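Ubiquinol-cytochrome C chaperone (Brucella abortus NCTC 8038, PDB 6RWT) probably assists assembly of respiratory complex III as a homolog of the chaperone Cbp3, which interacts with newly synthesized cytochrome b. Local coordinates at residues L56-M61 against M107-V112. Numbering follows the deposited sequence.
Sequences LALHRM and MFYGRV
Leu-58 reaches across to two aromatic rings with one methyl branch, CD1, which does all the close touching in this small, apolar contact. It meets the rim of the Phe-108 ring near the ring plane, with CD1 3.9 Å from CE2 and 4.1 Å from CZ of that phenylalanine, so the methyl abuts the ring edge instead of lying on a face. The helices stand well apart here, the CA atoms of Leu-58 and Tyr-109 being 10.7 Å from one another; the branched apolar end of the leucine and the long, flat aromatic side chains together cover the separation. The CA-CB bond of Phe-108 points at the other segment, and with CG anti to the backbone N (chi1 176°) the ring extends toward Leu-58. CG2 of Val-112, one turn on, lies on one face of this ring, 4.1 Å above its plane and offset toward the rim. Tyr-109 is the exposed, looser partner, its OH end coming nearer to Leu-58, 4.5 Å from CD1. CD2 of Phe-108 lies over the centre of the tyrosine ring, 3.7 Å above its plane. The contact thus bridges helices 43-61 and 100-120 in this all-helical chaperone, and helix 66-89 packs against the same residues: Leu-58 touches Ala-72, the Phe-108 ring meets that of Phe-79, and Tyr-109 leans on Phe-80.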
ATOM      1  N   LEU A  56      -2.865  -1.590  -2.349  1.00 15.55           N
ATOM      2  CA  LEU A  56      -4.302  -1.857  -2.175  1.00 15.92           C
ATOM      3  C   LEU A  56      -5.137  -0.584  -2.314  1.00 16.54           C
ATOM      4  O   LEU A  56      -6.194  -0.600  -2.959  1.00 17.85           O
ATOM      5  CB  LEU A  56      -4.590  -2.552  -0.837  1.00 16.59           C
ATOM      6  CG  LEU A  56      -4.377  -4.070  -0.821  1.00 17.97           C
ATOM      7  CD1 LEU A  56      -4.186  -4.600   0.594  1.00 18.77           C
ATOM      8  CD2 LEU A  56      -5.531  -4.792  -1.511  1.00 19.65           C
ATOM      9  N   ALA A  57      -4.657   0.512  -1.733  1.00 15.37           N
ATOM     10  CA  ALA A  57      -5.349   1.813  -1.867  1.00 16.93           C
ATOM     11  C   ALA A  57      -5.378   2.331  -3.316  1.00 17.04           C
ATOM     12  O   ALA A  57      -6.434   2.728  -3.819  1.00 17.28           O
ATOM     13  CB  ALA A  57      -4.715   2.848  -0.948  1.00 17.21           C
ATOM     14  N   LEU A  58      -4.227   2.326  -3.976  1.00 16.89           N
ATOM     15  CA  LEU A  58      -4.137   2.795  -5.369  1.00 17.66           C
ATOM     16  C   LEU A  58      -4.987   1.939  -6.316  1.00 18.92           C
ATOM     17  O   LEU A  58      -5.652   2.475  -7.210  1.00 20.02           O
ATOM     18  CB  LEU A  58      -2.679   2.822  -5.851  1.00 18.65           C
ATOM     19  CG  LEU A  58      -1.670   3.682  -5.068  1.00 21.11           C
ATOM     20  CD1 LEU A  58      -0.291   3.645  -5.721  1.00 21.03           C
ATOM     21  CD2 LEU A  58      -2.129   5.115  -4.863  1.00 21.65           C
ATOM     22  N   HIS A  59      -4.954   0.620  -6.107  1.00 18.82           N
ATOM     23  CA  HIS A  59      -5.738  -0.348  -6.886  1.00 19.75           C
ATOM     24  C   HIS A  59      -7.245  -0.057  -6.806  1.00 19.62           C
ATOM     25  O   HIS A  59      -7.949  -0.116  -7.825  1.00 22.60           O
ATOM     26  CB  HIS A  59      -5.385  -1.766  -6.395  1.00 20.49           C
ATOM     27  CG  HIS A  59      -6.152  -2.869  -7.054  1.00 22.21           C
ATOM     28  ND1 HIS A  59      -7.212  -3.497  -6.439  1.00 23.17           N
ATOM     29  CD2 HIS A  59      -6.002  -3.473  -8.258  1.00 21.95           C
ATOM     30  CE1 HIS A  59      -7.691  -4.432  -7.241  1.00 23.34           C
ATOM     31  NE2 HIS A  59      -6.971  -4.442  -8.349  1.00 23.12           N
ATOM     32  N   ARG A  60      -7.725   0.290  -5.611  1.00 18.39           N
ATOM     33  CA  ARG A  60      -9.132   0.681  -5.422  1.00 20.21           C
ATOM     34  C   ARG A  60      -9.479   2.029  -6.072  1.00 21.10           C
ATOM     35  O   ARG A  60     -10.563   2.191  -6.645  1.00 22.35           O
ATOM     36  CB  ARG A  60      -9.475   0.735  -3.924  1.00 20.31           C
ATOM     37  CG  ARG A  60     -10.795   1.426  -3.556  1.00 20.65           C
ATOM     38  CD  ARG A  60     -12.019   0.699  -4.098  1.00 21.58           C
ATOM     39  NE  ARG A  60     -13.266   1.394  -3.753  1.00 23.29           N
ATOM     40  CZ  ARG A  60     -13.808   2.409  -4.433  1.00 24.67           C
ATOM     41  NH1 ARG A  60     -13.242   2.888  -5.541  1.00 25.25           N
ATOM     42  NH2 ARG A  60     -14.947   2.945  -4.005  1.00 27.60           N
ATOM     43  N   MET A  61      -8.574   2.996  -5.942  1.00 19.97           N
ATOM     44  CA  MET A  61      -8.848   4.379  -6.356  1.00 21.84           C
ATOM     45  C   MET A  61      -8.733   4.636  -7.856  1.00 25.51           C
ATOM     46  O   MET A  61      -9.405   5.544  -8.363  1.00 28.16           O
ATOM     47  CB  MET A  61      -7.948   5.354  -5.589  1.00 21.93           C
ATOM     48  CG  MET A  61      -8.277   5.436  -4.110  1.00 23.29           C
ATOM     49  SD  MET A  61      -7.104   6.461  -3.201  1.00 24.89           S
ATOM     50  CE  MET A  61      -7.533   5.995  -1.534  1.00 24.41           C
ATOM     51  N   MET A 107      10.696  -0.142  -9.033  1.00 21.28           N
ATOM     52  CA  MET A 107      10.684  -1.248  -8.046  1.00 21.20           C
ATOM     53  C   MET A 107       9.282  -1.420  -7.455  1.00 19.90           C
ATOM     54  O   MET A 107       8.808  -2.552  -7.304  1.00 20.48           O
ATOM     55  CB  MET A 107      11.727  -1.018  -6.931  1.00 22.56           C
ATOM     56  CG  MET A 107      11.889  -2.154  -5.917  1.00 24.44           C
ATOM     57  SD  MET A 107      13.146  -1.777  -4.678  1.00 24.70           S
ATOM     58  CE  MET A 107      12.209  -0.710  -3.585  1.00 30.47           C
ATOM     59  N   PHE A 108       8.620  -0.304  -7.144  1.00 19.17           N
ATOM     60  CA  PHE A 108       7.251  -0.353  -6.633  1.00 18.57           C
ATOM     61  C   PHE A 108       6.262  -0.861  -7.692  1.00 18.83           C
ATOM     62  O   PHE A 108       5.675  -1.939  -7.528  1.00 19.81           O
ATOM     63  CB  PHE A 108       6.791   1.012  -6.075  1.00 18.20           C
ATOM     64  CG  PHE A 108       5.346   1.021  -5.633  1.00 17.45           C
ATOM     65  CD1 PHE A 108       4.944   0.300  -4.507  1.00 17.32           C
ATOM     66  CD2 PHE A 108       4.373   1.671  -6.377  1.00 18.00           C
ATOM     67  CE1 PHE A 108       3.609   0.278  -4.109  1.00 17.44           C
ATOM     68  CE2 PHE A 108       3.034   1.649  -5.986  1.00 18.08           C
ATOM     69  CZ  PHE A 108       2.649   0.939  -4.850  1.00 17.34           C
ATOM     70  N   TYR A 109       6.067  -0.105  -8.763  1.00 19.54           N
ATOM     71  CA  TYR A 109       5.028  -0.440  -9.751  1.00 21.28           C
ATOM     72  C   TYR A 109       5.234  -1.808 -10.421  1.00 21.86           C
ATOM     73  O   TYR A 109       4.263  -2.535 -10.668  1.00 23.53           O
ATOM     74  CB  TYR A 109       4.876   0.675 -10.800  1.00 21.95           C
ATOM     75  CG  TYR A 109       4.255   1.951 -10.244  1.00 21.95           C
ATOM     76  CD1 TYR A 109       2.915   1.986  -9.852  1.00 22.93           C
ATOM     77  CD2 TYR A 109       5.006   3.124 -10.105  1.00 21.84           C
ATOM     78  CE1 TYR A 109       2.344   3.145  -9.332  1.00 22.68           C
ATOM     79  CE2 TYR A 109       4.443   4.286  -9.589  1.00 22.02           C
ATOM     80  CZ  TYR A 109       3.109   4.296  -9.203  1.00 23.04           C
ATOM     81  OH  TYR A 109       2.541   5.456  -8.695  1.00 25.70           O
ATOM     82  N   GLY A 110       6.487  -2.169 -10.691  1.00 22.39           N
ATOM     83  CA  GLY A 110       6.801  -3.462 -11.298  1.00 24.02           C
ATOM     84  C   GLY A 110       6.478  -4.666 -10.427  1.00 25.27           C
ATOM     85  O   GLY A 110       5.869  -5.634 -10.897  1.00 29.16           O
ATOM     86  N   ARG A 111       6.862  -4.603  -9.153  1.00 21.66           N
ATOM     87  CA  ARG A 111       6.735  -5.758  -8.260  1.00 22.08           C
ATOM     88  C   ARG A 111       5.326  -5.946  -7.700  1.00 20.65           C
ATOM     89  O   ARG A 111       4.953  -7.073  -7.387  1.00 22.49           O
ATOM     90  CB  ARG A 111       7.765  -5.691  -7.128  1.00 21.55           C
ATOM     91  CG  ARG A 111       9.200  -5.779  -7.634  1.00 22.31           C
ATOM     92  CD  ARG A 111      10.245  -5.535  -6.560  1.00 22.49           C
ATOM     93  NE  ARG A 111      10.412  -6.652  -5.625  1.00 23.02           N
ATOM     94  CZ  ARG A 111      10.305  -6.593  -4.294  1.00 21.50           C
ATOM     95  NH1 ARG A 111       9.970  -5.465  -3.662  1.00 21.65           N
ATOM     96  NH2 ARG A 111      10.513  -7.695  -3.575  1.00 22.31           N
ATOM     97  N   VAL A 112       4.552  -4.864  -7.559  1.00 21.88           N
ATOM     98  CA  VAL A 112       3.162  -4.973  -7.072  1.00 21.87           C
ATOM     99  C   VAL A 112       2.142  -5.260  -8.190  1.00 23.20           C
ATOM    100  O   VAL A 112       0.997  -5.606  -7.898  1.00 21.58           O
ATOM    101  CB  VAL A 112       2.696  -3.752  -6.225  1.00 20.86           C
ATOM    102  CG1 VAL A 112       3.650  -3.505  -5.057  1.00 21.11           C
ATOM    103  CG2 VAL A 112       2.499  -2.496  -7.072  1.00 21.70           C
TER